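Local coordinates for protein lysyl oxidase (Pichia pastoris, PDB 1W7C) that acts as a copper- and topaquinone-containing amine oxidase, probably converting primary amines such as peptidyl lysine side chains to aldehydes, at residues Ala342-Asp347 / Ser486-Val491; Val454-Ala459 / Ala669-Met674; Gly579-Ile584 / Gly651-Pro656. All blocks are in the same frame, centred on the assembly; numbering follows the deposited sequence.

Contact 1 of 3, residues Ala342-Asp347 / Ser486-Val491; sequences AEYGSD and SFHDHV. With CU (copper (II) ion), chain C.
Y344 lies against H488, whose NE2 binds the copper at 2.0 Å; H490 NE2 reaches the metal at the same distance from the same strand. The H488 methylene packs on the phenol ring in a CH-pi contact: CB sits over its centre, 3.5 Å from the centroid of Y344. The imidazole, turned only 19° from the phenol plane, is slid off it and barely overlaps, bringing H488 ND1 to 3.5 Å from Y344 CE2. With chi1 of H488 at 57°, its CG is tucked between backbone N and carbonyl carbon, and ND1 bends back to hydrogen-bond S486 O at 3.0 Å, nearly in the ring plane. That bond fixes the rotation of the ligand ring. Underneath is an antiparallel strand pair of the copper amine oxidase catalytic domain, which carries a His-X-His copper motif. The X residue, D489, shares two backbone hydrogen bonds with E343, with E343 N to D489 O at 2.9 Å. On the face away from the copper, a water donates 2.7 Å bonds to E343 OE2 and D489 OD2, whose stronger partners are R583 and H653. K530 NZ of the second subunit also hydrogen-bonds to E343 O.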
ATOM      1  N   ALA A 342     -14.553  -3.338 -16.244  1.00 13.90           N
ATOM      2  CA  ALA A 342     -14.264  -1.938 -16.455  1.00 14.04           C
ATOM      3  C   ALA A 342     -15.554  -1.280 -16.885  1.00 14.58           C
ATOM      4  O   ALA A 342     -16.053  -1.553 -17.994  1.00 14.72           O
ATOM      5  CB  ALA A 342     -13.181  -1.743 -17.501  1.00 15.80           C
ATOM      6  N   GLU A 343     -16.141  -0.481 -15.990  1.00 14.52           N
ATOM      7  CA  GLU A 343     -17.465   0.043 -16.157  1.00 13.91           C
ATOM      8  C   GLU A 343     -17.401   1.573 -16.248  1.00 15.21           C
ATOM      9  O   GLU A 343     -16.998   2.233 -15.283  1.00 13.93           O
ATOM     10  CB  GLU A 343     -18.334  -0.360 -14.963  1.00 14.23           C
ATOM     11  CG  GLU A 343     -19.779   0.119 -15.060  1.00 14.80           C
ATOM     12  CD  GLU A 343     -20.589  -0.110 -13.810  1.00 14.61           C
ATOM     13  OE1 GLU A 343     -21.822   0.038 -13.910  1.00 15.55           O
ATOM     14  OE2 GLU A 343     -19.993  -0.336 -12.732  1.00 15.15           O
ATOM     15  N   TYR A 344     -17.799   2.111 -17.388  1.00 14.90           N
ATOM     16  CA  TYR A 344     -17.643   3.541 -17.704  1.00 15.19           C
ATOM     17  C   TYR A 344     -18.906   4.318 -17.448  1.00 15.69           C
ATOM     18  O   TYR A 344     -20.011   3.781 -17.630  1.00 17.35           O
ATOM     19  CB  TYR A 344     -17.186   3.719 -19.174  1.00 15.86           C
ATOM     20  CG  TYR A 344     -15.774   3.249 -19.395  1.00 14.69           C
ATOM     21  CD1 TYR A 344     -15.457   1.898 -19.379  1.00 15.63           C
ATOM     22  CD2 TYR A 344     -14.709   4.151 -19.581  1.00 16.08           C
ATOM     23  CE1 TYR A 344     -14.172   1.462 -19.521  1.00 16.38           C
ATOM     24  CE2 TYR A 344     -13.418   3.704 -19.706  1.00 17.28           C
ATOM     25  CZ  TYR A 344     -13.162   2.364 -19.671  1.00 16.94           C
ATOM     26  OH  TYR A 344     -11.867   1.949 -19.801  1.00 20.91           O
ATOM     27  N   GLY A 345     -18.735   5.572 -17.018  1.00 15.32           N
ATOM     28  CA  GLY A 345     -19.826   6.531 -16.951  1.00 16.46           C
ATOM     29  C   GLY A 345     -19.570   7.652 -17.933  1.00 16.47           C
ATOM     30  O   GLY A 345     -18.454   8.140 -18.016  1.00 17.24           O
ATOM     31  N   SER A 346     -20.602   8.100 -18.653  1.00 16.49           N
ATOM     32  CA  SER A 346     -20.362   9.076 -19.715  1.00 16.19           C
ATOM     33  C   SER A 346     -21.626   9.762 -20.139  1.00 16.14           C
ATOM     34  O   SER A 346     -22.707   9.307 -19.833  1.00 16.49           O
ATOM     35  CB  SER A 346     -19.815   8.328 -20.929  1.00 16.91           C
ATOM     36  OG  SER A 346     -19.519   9.163 -22.032  1.00 17.56           O
ATOM     37  N   ASP A 347     -21.448  10.893 -20.802  1.00 16.46           N
ATOM     38  CA  ASP A 347     -22.528  11.552 -21.489  1.00 17.75           C
ATOM     39  C   ASP A 347     -22.845  10.919 -22.825  1.00 17.01           C
ATOM     40  O   ASP A 347     -23.905  11.216 -23.385  1.00 18.80           O
ATOM     41  CB  ASP A 347     -22.225  13.049 -21.713  1.00 19.72           C
ATOM     42  CG  ASP A 347     -20.926  13.299 -22.508  1.00 20.66           C
ATOM     43  OD1 ASP A 347     -19.930  12.542 -22.323  1.00 19.91           O
ATOM     44  OD2 ASP A 347     -20.803  14.273 -23.283  1.00 19.38           O
ATOM     45  N   SER A 486     -12.622   9.818 -19.662  0.60 16.82           N
ATOM     46  CA  SER A 486     -13.853   9.201 -19.194  0.60 18.95           C
ATOM     47  C   SER A 486     -13.708   8.438 -17.862  0.60 19.34           C
ATOM     48  O   SER A 486     -12.885   7.578 -17.685  0.60 19.24           O
ATOM     49  CB  SER A 486     -14.409   8.253 -20.257  0.60 32.92           C
ATOM     50  OG  SER A 486     -14.997   8.974 -21.323  0.60 20.54           O
ATOM     51  N   PHE A 487     -14.602   8.711 -16.969  0.60 20.35           N
ATOM     52  CA  PHE A 487     -14.598   8.117 -15.654  1.00 16.22           C
ATOM     53  C   PHE A 487     -15.032   6.651 -15.637  1.00 16.01           C
ATOM     54  O   PHE A 487     -16.036   6.292 -16.268  1.00 17.54           O
ATOM     55  CB  PHE A 487     -15.606   8.983 -14.917  1.00 19.13           C
ATOM     56  CG  PHE A 487     -15.826   8.695 -13.458  1.00 16.74           C
ATOM     57  CD1 PHE A 487     -17.052   9.053 -12.876  1.00 20.41           C
ATOM     58  CD2 PHE A 487     -14.834   8.243 -12.634  1.00 15.96           C
ATOM     59  CE1 PHE A 487     -17.276   8.872 -11.528  1.00 27.24           C
ATOM     60  CE2 PHE A 487     -15.078   8.062 -11.267  1.00 18.23           C
ATOM     61  CZ  PHE A 487     -16.284   8.362 -10.735  1.00 23.00           C
ATOM     62  N   HIS A 488     -14.274   5.792 -14.959  1.00 15.56           N
ATOM     63  CA  HIS A 488     -14.622   4.379 -14.933  1.00 15.77           C
ATOM     64  C   HIS A 488     -14.148   3.726 -13.660  1.00 14.63           C
ATOM     65  O   HIS A 488     -13.237   4.214 -12.985  1.00 15.61           O
ATOM     66  CB  HIS A 488     -14.078   3.646 -16.158  1.00 16.77           C
ATOM     67  CG  HIS A 488     -12.590   3.767 -16.301  1.00 16.17           C
ATOM     68  ND1 HIS A 488     -11.985   4.917 -16.773  1.00 18.45           N
ATOM     69  CD2 HIS A 488     -11.571   2.908 -16.002  1.00 17.84           C
ATOM     70  CE1 HIS A 488     -10.667   4.758 -16.758  1.00 20.84           C
ATOM     71  NE2 HIS A 488     -10.388   3.546 -16.304  1.00 18.49           N
ATOM     72  N   ASP A 489     -14.807   2.620 -13.313  1.00 13.68           N
ATOM     73  CA  ASP A 489     -14.374   1.743 -12.255  1.00 14.08           C
ATOM     74  C   ASP A 489     -13.725   0.501 -12.832  1.00 13.55           C
ATOM     75  O   ASP A 489     -14.251  -0.109 -13.761  1.00 15.03           O
ATOM     76  CB  ASP A 489     -15.562   1.269 -11.408  1.00 14.42           C
ATOM     77  CG  ASP A 489     -16.024   2.283 -10.395  1.00 14.31           C
ATOM     78  OD1 ASP A 489     -15.249   3.216 -10.058  1.00 15.15           O
ATOM     79  OD2 ASP A 489     -17.162   2.198  -9.912  1.00 14.85           O
ATOM     80  N   HIS A 490     -12.577   0.148 -12.280  1.00 13.70           N
ATOM     81  CA  HIS A 490     -11.983  -1.179 -12.414  1.00 13.70           C
ATOM     82  C   HIS A 490     -12.349  -1.940 -11.139  1.00 14.35           C
ATOM     83  O   HIS A 490     -12.125  -1.415 -10.049  1.00 15.52           O
ATOM     84  CB  HIS A 490     -10.471  -1.106 -12.470  1.00 15.01           C
ATOM     85  CG  HIS A 490      -9.932  -0.356 -13.643  1.00 16.88           C
ATOM     86  ND1 HIS A 490      -9.664  -0.956 -14.853  1.00 19.23           N
ATOM     87  CD2 HIS A 490      -9.503   0.929 -13.750  1.00 19.04           C
ATOM     88  CE1 HIS A 490      -9.129  -0.065 -15.668  1.00 19.91           C
ATOM     89  NE2 HIS A 490      -9.032   1.093 -15.025  1.00 20.25           N
ATOM     90  N   VAL A 491     -12.870  -3.160 -11.252  1.00 12.64           N
ATOM     91  CA  VAL A 491     -13.097  -4.004 -10.084  1.00 13.05           C
ATOM     92  C   VAL A 491     -12.697  -5.430 -10.432  1.00 13.35           C
ATOM     93  O   VAL A 491     -12.998  -5.911 -11.537  1.00 13.72           O
ATOM     94  CB  VAL A 491     -14.535  -3.953  -9.513  1.00 13.83           C
ATOM     95  CG1 VAL A 491     -14.539  -4.440  -8.061  1.00 15.04           C
ATOM     96  CG2 VAL A 491     -15.134  -2.566  -9.611  1.00 15.20           C
TER
HETATM   97 CU    CU C 801      -8.544   2.911 -15.752  1.00 20.69          CU
HETATM   98  O   HOH W   1     -19.393   1.926 -11.352  1.00 15.68           O
HETATM   99  O   HOH W   2     -17.096   9.787 -22.972  1.00 20.81           O
HETATM  100  O   HOH W   3      -7.760   2.562 -17.785  1.00 33.71           O

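Contact 2 of 3, residues Val454-Ala459 / Ala669-Met674; sequences VSVRAA and AHASFM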
ATOM      1  N   VAL A 454      -1.545 -10.128  -2.338  1.00 12.50           N
ATOM      2  CA  VAL A 454      -2.131 -10.213  -3.659  1.00 12.54           C
ATOM      3  C   VAL A 454      -2.300  -8.780  -4.151  1.00 11.86           C
ATOM      4  O   VAL A 454      -2.920  -7.971  -3.459  1.00 12.83           O
ATOM      5  CB  VAL A 454      -3.468 -10.925  -3.598  1.00 13.46           C
ATOM      6  CG1 VAL A 454      -4.154 -10.918  -4.960  1.00 15.17           C
ATOM      7  CG2 VAL A 454      -3.333 -12.315  -3.089  1.00 14.38           C
ATOM      8  N   SER A 455      -1.776  -8.474  -5.342  1.00 12.58           N
ATOM      9  CA  SER A 455      -1.917  -7.121  -5.842  1.00 13.51           C
ATOM     10  C   SER A 455      -2.120  -7.062  -7.336  1.00 12.64           C
ATOM     11  O   SER A 455      -1.784  -7.995  -8.089  1.00 13.00           O
ATOM     12  CB  SER A 455      -0.709  -6.284  -5.464  1.00 14.25           C
ATOM     13  OG  SER A 455       0.454  -6.690  -6.130  1.00 15.20           O
ATOM     14  N   VAL A 456      -2.650  -5.926  -7.768  1.00 12.42           N
ATOM     15  CA  VAL A 456      -2.767  -5.599  -9.171  1.00 13.27           C
ATOM     16  C   VAL A 456      -2.370  -4.143  -9.383  1.00 11.95           C
ATOM     17  O   VAL A 456      -2.614  -3.294  -8.519  1.00 13.56           O
ATOM     18  CB  VAL A 456      -4.201  -5.864  -9.703  1.00 13.64           C
ATOM     19  CG1 VAL A 456      -5.232  -5.001  -9.026  1.00 16.00           C
ATOM     20  CG2 VAL A 456      -4.293  -5.706 -11.196  1.00 14.96           C
ATOM     21  N   ARG A 457      -1.752  -3.879 -10.536  1.00 12.74           N
ATOM     22  CA  ARG A 457      -1.518  -2.517 -11.002  1.00 12.99           C
ATOM     23  C   ARG A 457      -1.991  -2.440 -12.451  1.00 13.78           C
ATOM     24  O   ARG A 457      -1.868  -3.409 -13.196  1.00 14.21           O
ATOM     25  CB  ARG A 457      -0.032  -2.153 -10.922  1.00 13.98           C
ATOM     26  CG  ARG A 457       0.521  -2.222  -9.484  1.00 14.17           C
ATOM     27  CD  ARG A 457       1.995  -1.980  -9.449  1.00 14.71           C
ATOM     28  NE  ARG A 457       2.559  -2.000  -8.099  1.00 15.17           N
ATOM     29  CZ  ARG A 457       2.556  -0.958  -7.261  1.00 16.90           C
ATOM     30  NH1 ARG A 457       2.052   0.203  -7.608  1.00 15.68           N
ATOM     31  NH2 ARG A 457       3.114  -1.076  -6.056  1.00 19.12           N
ATOM     32  N   ALA A 458      -2.489  -1.290 -12.868  1.00 17.62           N
ATOM     33  CA  ALA A 458      -2.947  -1.102 -14.251  1.00 20.66           C
ATOM     34  C   ALA A 458      -2.101  -0.023 -14.968  1.00 23.98           C
ATOM     35  O   ALA A 458      -1.616   0.975 -14.362  1.00 21.24           O
ATOM     36  CB  ALA A 458      -4.392  -0.704 -14.255  1.00 39.91           C
ATOM     37  N   ALA A 459      -1.951  -0.176 -16.254  1.00 21.60           N
ATOM     38  CA  ALA A 459      -1.260   0.817 -17.072  1.00 22.14           C
ATOM     39  C   ALA A 459      -1.932   0.706 -18.464  1.00 21.90           C
ATOM     40  O   ALA A 459      -2.952  -0.002 -18.669  1.00 23.26           O
ATOM     41  CB  ALA A 459       0.299   0.570 -17.150  1.00 22.66           C
ATOM     42  N   ALA A 669      -1.792   3.394  -9.780  1.00 18.02           N
ATOM     43  CA  ALA A 669      -2.975   2.599 -10.126  1.00 18.24           C
ATOM     44  C   ALA A 669      -2.808   1.201  -9.538  1.00 17.90           C
ATOM     45  O   ALA A 669      -2.588   0.256 -10.260  1.00 23.26           O
ATOM     46  CB  ALA A 669      -3.147   2.534 -11.657  1.00 20.74           C
ATOM     47  N   HIS A 670      -2.894   1.122  -8.218  1.00 21.80           N
ATOM     48  CA  HIS A 670      -2.482  -0.050  -7.430  1.00 19.80           C
ATOM     49  C   HIS A 670      -3.565  -0.437  -6.450  1.00 14.52           C
ATOM     50  O   HIS A 670      -4.210   0.423  -5.850  1.00 16.65           O
ATOM     51  CB  HIS A 670      -1.301   0.362  -6.597  1.00 26.79           C
ATOM     52  CG  HIS A 670      -0.709  -0.720  -5.737  1.00 22.17           C
ATOM     53  ND1 HIS A 670      -0.334  -0.482  -4.435  1.00 31.88           N
ATOM     54  CD2 HIS A 670      -0.413  -2.025  -5.976  1.00 20.57           C
ATOM     55  CE1 HIS A 670       0.161  -1.584  -3.905  1.00 37.51           C
ATOM     56  NE2 HIS A 670       0.134  -2.535  -4.819  1.00 23.96           N
ATOM     57  N   ALA A 671      -3.752  -1.734  -6.299  1.00 13.98           N
ATOM     58  CA  ALA A 671      -4.677  -2.268  -5.308  1.00 12.52           C
ATOM     59  C   ALA A 671      -4.089  -3.562  -4.749  1.00 13.28           C
ATOM     60  O   ALA A 671      -3.405  -4.301  -5.462  1.00 13.42           O
ATOM     61  CB  ALA A 671      -6.022  -2.516  -5.930  1.00 13.66           C
ATOM     62  N   SER A 672      -4.328  -3.824  -3.453  1.00 12.87           N
ATOM     63  CA  SER A 672      -3.696  -5.023  -2.859  1.00 12.12           C
ATOM     64  C   SER A 672      -4.488  -5.438  -1.620  1.00 13.66           C
ATOM     65  O   SER A 672      -5.197  -4.637  -0.991  1.00 12.83           O
ATOM     66  CB  SER A 672      -2.243  -4.778  -2.453  1.00 13.57           C
ATOM     67  OG  SER A 672      -2.164  -3.839  -1.372  1.00 16.17           O
ATOM     68  N   PHE A 673      -4.335  -6.706  -1.243  1.00 12.79           N
ATOM     69  CA  PHE A 673      -4.761  -7.158   0.082  1.00 12.86           C
ATOM     70  C   PHE A 673      -3.723  -8.186   0.567  1.00 11.99           C
ATOM     71  O   PHE A 673      -2.954  -8.747  -0.224  1.00 13.15           O
ATOM     72  CB  PHE A 673      -6.161  -7.774   0.144  1.00 13.19           C
ATOM     73  CG  PHE A 673      -6.342  -9.036  -0.686  1.00 12.32           C
ATOM     74  CD1 PHE A 673      -6.135 -10.300  -0.145  1.00 13.42           C
ATOM     75  CD2 PHE A 673      -6.792  -8.950  -1.984  1.00 13.64           C
ATOM     76  CE1 PHE A 673      -6.344 -11.438  -0.897  1.00 14.85           C
ATOM     77  CE2 PHE A 673      -7.022 -10.080  -2.736  1.00 14.51           C
ATOM     78  CZ  PHE A 673      -6.802 -11.342  -2.186  1.00 14.21           C
ATOM     79  N   MET A 674      -3.693  -8.386   1.883  1.00 13.11           N
ATOM     80  CA  MET A 674      -2.794  -9.357   2.495  1.00 12.38           C
ATOM     81  C   MET A 674      -3.628 -10.412   3.262  1.00 13.37           C
ATOM     82  O   MET A 674      -4.689 -10.144   3.778  1.00 12.71           O
ATOM     83  CB  MET A 674      -1.809  -8.710   3.473  1.00 13.63           C
ATOM     84  CG  MET A 674      -0.587  -8.118   2.826  1.00 16.16           C
ATOM     85  SD  MET A 674       0.471  -7.325   4.009  1.00 19.38           S
ATOM     86  CE  MET A 674       1.896  -7.299   3.209  1.00 22.90           C
TER
HETATM   87  O   HOH W   4       2.083  -4.792  -5.397  0.50 19.19           O
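R457 leaves its strand with CG beside the backbone N (chi1 -61°) and stays extended to NE, where a turn about the CD-NE bond swings the guanidinium round; H670 throws its imidazole anti to the backbone N (chi1 -179°), and the two flat groups meet face to face. This is a cross-strand pair on an antiparallel beta arrangement in the sandwich of the copper amine oxidase catalytic domain, at a non-hydrogen-bonded position. The guanidinium lies flat on the ring, planes 4° apart, and R457 CZ is 3.4 Å from H670 CD2. F666 O takes a hydrogen bond from R457 NH1, and Y408 of the second subunit forms a cation-pi contact with the same group, so the arginine also reaches the dimer interface. Next along this face, a water joins S455 OG, at 2.6 Å, to H670 NE2, at 3.0 Å. Beside it S455 and S672 face each other through their methylenes, CB to CB 3.7 Å.

The other face is apolar. V454 rides over one side of the F673 ring, shifted toward the rim, with V454 CB 3.6 Å from F673 CZ; V456 CG1 touches A671 CB more loosely. Strands 488-498 and 642-654 pack against this side. Paired backbone hydrogen bonds tie V454 to F673 and V456 to A671, and the last bond of the row runs from A458 N to A669 O at 3.0 Å.

Contact 3 of 3, residues Gly579-Ile584 / Gly651-Pro656; sequences GGVHRI and GLHHLP. With CU (copper (II) ion), chain C.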
ATOM      1  N   GLY A 579      -6.898   0.277  -2.628  1.00 15.94           N
ATOM      2  CA  GLY A 579      -7.850  -0.182  -3.610  1.00 15.45           C
ATOM      3  C   GLY A 579      -8.926  -1.067  -3.064  1.00 13.89           C
ATOM      4  O   GLY A 579      -9.497  -1.881  -3.759  1.00 14.42           O
ATOM      5  N   GLY A 580      -9.281  -0.836  -1.805  1.00 13.85           N
ATOM      6  CA  GLY A 580     -10.370  -1.547  -1.198  1.00 14.67           C
ATOM      7  C   GLY A 580     -11.699  -0.843  -1.490  1.00 13.95           C
ATOM      8  O   GLY A 580     -12.401  -0.376  -0.594  1.00 15.34           O
ATOM      9  N   VAL A 581     -12.067  -0.824  -2.778  1.00 13.41           N
ATOM     10  CA  VAL A 581     -13.264  -0.175  -3.265  1.00 13.94           C
ATOM     11  C   VAL A 581     -14.063  -1.099  -4.173  1.00 13.54           C
ATOM     12  O   VAL A 581     -13.553  -2.050  -4.726  1.00 15.32           O
ATOM     13  CB  VAL A 581     -12.963   1.152  -3.982  1.00 15.44           C
ATOM     14  CG1 VAL A 581     -12.105   2.104  -3.089  1.00 16.56           C
ATOM     15  CG2 VAL A 581     -12.263   0.932  -5.295  1.00 16.96           C
ATOM     16  N   HIS A 582     -15.354  -0.794  -4.276  1.00 13.32           N
ATOM     17  CA  HIS A 582     -16.300  -1.514  -5.102  1.00 13.66           C
ATOM     18  C   HIS A 582     -17.011  -0.550  -6.062  1.00 13.36           C
ATOM     19  O   HIS A 582     -16.747   0.655  -6.053  1.00 13.76           O
ATOM     20  CB  HIS A 582     -17.304  -2.286  -4.222  1.00 13.78           C
ATOM     21  CG  HIS A 582     -18.090  -1.428  -3.287  1.00 13.48           C
ATOM     22  ND1 HIS A 582     -19.053  -0.534  -3.697  1.00 14.14           N
ATOM     23  CD2 HIS A 582     -17.993  -1.280  -1.947  1.00 15.28           C
ATOM     24  CE1 HIS A 582     -19.538   0.106  -2.639  1.00 16.22           C
ATOM     25  NE2 HIS A 582     -18.900  -0.320  -1.570  1.00 16.06           N
ATOM     26  N   ARG A 583     -17.905  -1.071  -6.887  1.00 13.03           N
ATOM     27  CA  ARG A 583     -18.605  -0.252  -7.844  1.00 13.73           C
ATOM     28  C   ARG A 583     -19.312   0.905  -7.198  1.00 13.43           C
ATOM     29  O   ARG A 583     -19.952   0.763  -6.154  1.00 15.03           O
ATOM     30  CB  ARG A 583     -19.663  -1.060  -8.600  1.00 13.50           C
ATOM     31  CG  ARG A 583     -19.164  -2.052  -9.618  1.00 13.80           C
ATOM     32  CD  ARG A 583     -20.312  -2.914 -10.176  1.00 13.42           C
ATOM     33  NE  ARG A 583     -21.218  -2.129 -10.972  1.00 14.25           N
ATOM     34  CZ  ARG A 583     -22.511  -2.376 -11.137  1.00 14.51           C
ATOM     35  NH1 ARG A 583     -23.105  -3.371 -10.501  1.00 15.34           N
ATOM     36  NH2 ARG A 583     -23.219  -1.611 -11.940  1.00 16.38           N
ATOM     37  N   ILE A 584     -19.260   2.037  -7.857  1.00 14.36           N
ATOM     38  CA  ILE A 584     -20.105   3.209  -7.549  1.00 15.52           C
ATOM     39  C   ILE A 584     -21.522   3.007  -8.052  1.00 14.68           C
ATOM     40  O   ILE A 584     -22.482   3.191  -7.308  1.00 15.55           O
ATOM     41  CB  ILE A 584     -19.480   4.481  -8.126  1.00 15.41           C
ATOM     42  CG1 ILE A 584     -18.121   4.728  -7.485  1.00 15.63           C
ATOM     43  CG2 ILE A 584     -20.433   5.674  -7.915  1.00 15.97           C
ATOM     44  CD1 ILE A 584     -17.265   5.783  -8.172  1.00 16.62           C
ATOM     45  N   GLY A 651     -10.130  -2.750  -6.406  1.00 12.88           N
ATOM     46  CA  GLY A 651     -10.681  -1.845  -7.385  1.00 15.14           C
ATOM     47  C   GLY A 651     -10.018  -0.504  -7.424  1.00 14.16           C
ATOM     48  O   GLY A 651      -9.202  -0.180  -6.561  1.00 14.77           O
ATOM     49  N   LEU A 652     -10.399   0.281  -8.421  1.00 13.10           N
ATOM     50  CA  LEU A 652      -9.924   1.647  -8.627  1.00 13.09           C
ATOM     51  C   LEU A 652     -11.051   2.458  -9.239  1.00 12.66           C
ATOM     52  O   LEU A 652     -11.643   2.033 -10.242  1.00 14.88           O
ATOM     53  CB  LEU A 652      -8.755   1.661  -9.618  0.60 23.35           C
ATOM     54  CG  LEU A 652      -7.547   0.758  -9.320  0.60 19.65           C
ATOM     55  CD1 LEU A 652      -6.645   0.556 -10.544  0.60 36.71           C
ATOM     56  CD2 LEU A 652      -6.663   1.281  -8.171  0.60 23.99           C
ATOM     57  N   HIS A 653     -11.318   3.622  -8.682  1.00 13.66           N
ATOM     58  CA  HIS A 653     -12.134   4.625  -9.349  1.00 13.20           C
ATOM     59  C   HIS A 653     -11.196   5.517 -10.151  1.00 14.68           C
ATOM     60  O   HIS A 653     -10.469   6.344  -9.585  1.00 18.49           O
ATOM     61  CB  HIS A 653     -12.869   5.494  -8.341  1.00 13.90           C
ATOM     62  CG  HIS A 653     -13.658   4.740  -7.318  1.00 13.98           C
ATOM     63  ND1 HIS A 653     -14.544   3.736  -7.646  1.00 14.82           N
ATOM     64  CD2 HIS A 653     -13.658   4.824  -5.971  1.00 14.16           C
ATOM     65  CE1 HIS A 653     -15.082   3.268  -6.532  1.00 15.03           C
ATOM     66  NE2 HIS A 653     -14.540   3.893  -5.499  1.00 14.51           N
ATOM     67  N   HIS A 654     -11.183   5.353 -11.457  1.00 14.60           N
ATOM     68  CA  HIS A 654     -10.184   5.984 -12.319  1.00 14.25           C
ATOM     69  C   HIS A 654     -10.819   7.168 -13.032  1.00 14.78           C
ATOM     70  O   HIS A 654     -11.722   7.017 -13.835  1.00 15.43           O
ATOM     71  CB  HIS A 654      -9.646   4.976 -13.308  1.00 14.95           C
ATOM     72  CG  HIS A 654      -8.398   5.395 -13.993  1.00 16.57           C
ATOM     73  ND1 HIS A 654      -7.805   4.619 -14.966  1.00 17.07           N
ATOM     74  CD2 HIS A 654      -7.545   6.428 -13.775  1.00 18.10           C
ATOM     75  CE1 HIS A 654      -6.682   5.195 -15.372  1.00 16.41           C
ATOM     76  NE2 HIS A 654      -6.504   6.299 -14.666  1.00 18.65           N
ATOM     77  N   LEU A 655     -10.289   8.352 -12.722  1.00 15.73           N
ATOM     78  CA  LEU A 655     -10.668   9.628 -13.327  1.00 16.93           C
ATOM     79  C   LEU A 655      -9.380  10.153 -13.987  1.00 14.61           C
ATOM     80  O   LEU A 655      -8.574  10.881 -13.357  1.00 16.25           O
ATOM     81  CB  LEU A 655     -11.161  10.599 -12.258  1.00 16.89           C
ATOM     82  CG  LEU A 655     -11.658  11.929 -12.837  1.00 17.95           C
ATOM     83  CD1 LEU A 655     -12.953  11.747 -13.628  1.00 18.34           C
ATOM     84  CD2 LEU A 655     -11.846  13.002 -11.761  1.00 19.68           C
ATOM     85  N   PRO A 656      -9.119   9.754 -15.218  1.00 14.09           N
ATOM     86  CA  PRO A 656      -7.848  10.091 -15.843  1.00 14.55           C
ATOM     87  C   PRO A 656      -7.605  11.594 -15.943  1.00 15.74           C
ATOM     88  O   PRO A 656      -8.490  12.372 -16.180  1.00 16.89           O
ATOM     89  CB  PRO A 656      -7.947   9.446 -17.212  1.00 15.08           C
ATOM     90  CG  PRO A 656      -8.836   8.248 -16.971  1.00 16.19           C
ATOM     91  CD  PRO A 656      -9.873   8.797 -16.051  1.00 15.15           C
TER
HETATM   92 CU    CU C 801      -8.544   2.911 -15.752  1.00 20.69          CU
HETATM   93  O   HOH W   3      -7.760   2.562 -17.785  1.00 33.71           O
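The imidazole of H653 is clamped between V581 and I584: I584 CD1 lies over one face, 3.4 Å from H653 ND1, and V581 CG2 over the opposite face, 3.7 Å from H653 NE2. Both methyls are set toward the rim. At the edge, in the ring plane, H582 O comes within 3.1 Å of H653 CE1. The clamp belongs to the long loop after strand 569-576, folded across the end of strand 642-654 in the catalytic domain. H653 ND1 hydrogen-bonds to D489 OD1 and NE2 to N550 O of the second subunit, an arrangement consistent with a doubly protonated, positively charged ring. The loop is tied to the strand by G651 N to G579 O at 2.9 Å, the donor N in the plane of the carbonyl. An inverse gamma turn centred on G580 follows, bringing V581 round to rest CG2 on G651 C at 3.4 Å. Its chi1 of -53° puts V581 CG1 anti to the carbonyl carbon, leaving CG2 between backbone N and carbonyl carbon, facing the imidazole. One residue past H653 the strand presents H654 to the metal: P656 CG lies over its ring, D660 holds NE2, and H654 ND1 bonds the copper at 2.0 Å.

Contacts 1 and 3 build the copper site together: H488 and H490 come from contact 1, H654 from contact 3, on neighbouring strands, and the copper-bound water belongs to both. Their centres are 9 Å apart, bolted behind the metal by the salt bridge from R583 NE to E343 OE2 at 2.8 Å and the hydrogen bond from H653 ND1 to D489 OD1 at 2.6 Å. The A342 side chain of contact 1 lies about 5 Å from that of D358, the predicted proton acceptor. Contact 2, centred 11 Å from contact 3, touches it where A671 CB meets G579 CA at 3.8 Å; its A458 side chain is about 6 Å from the copper. All three contacts touch the second subunit.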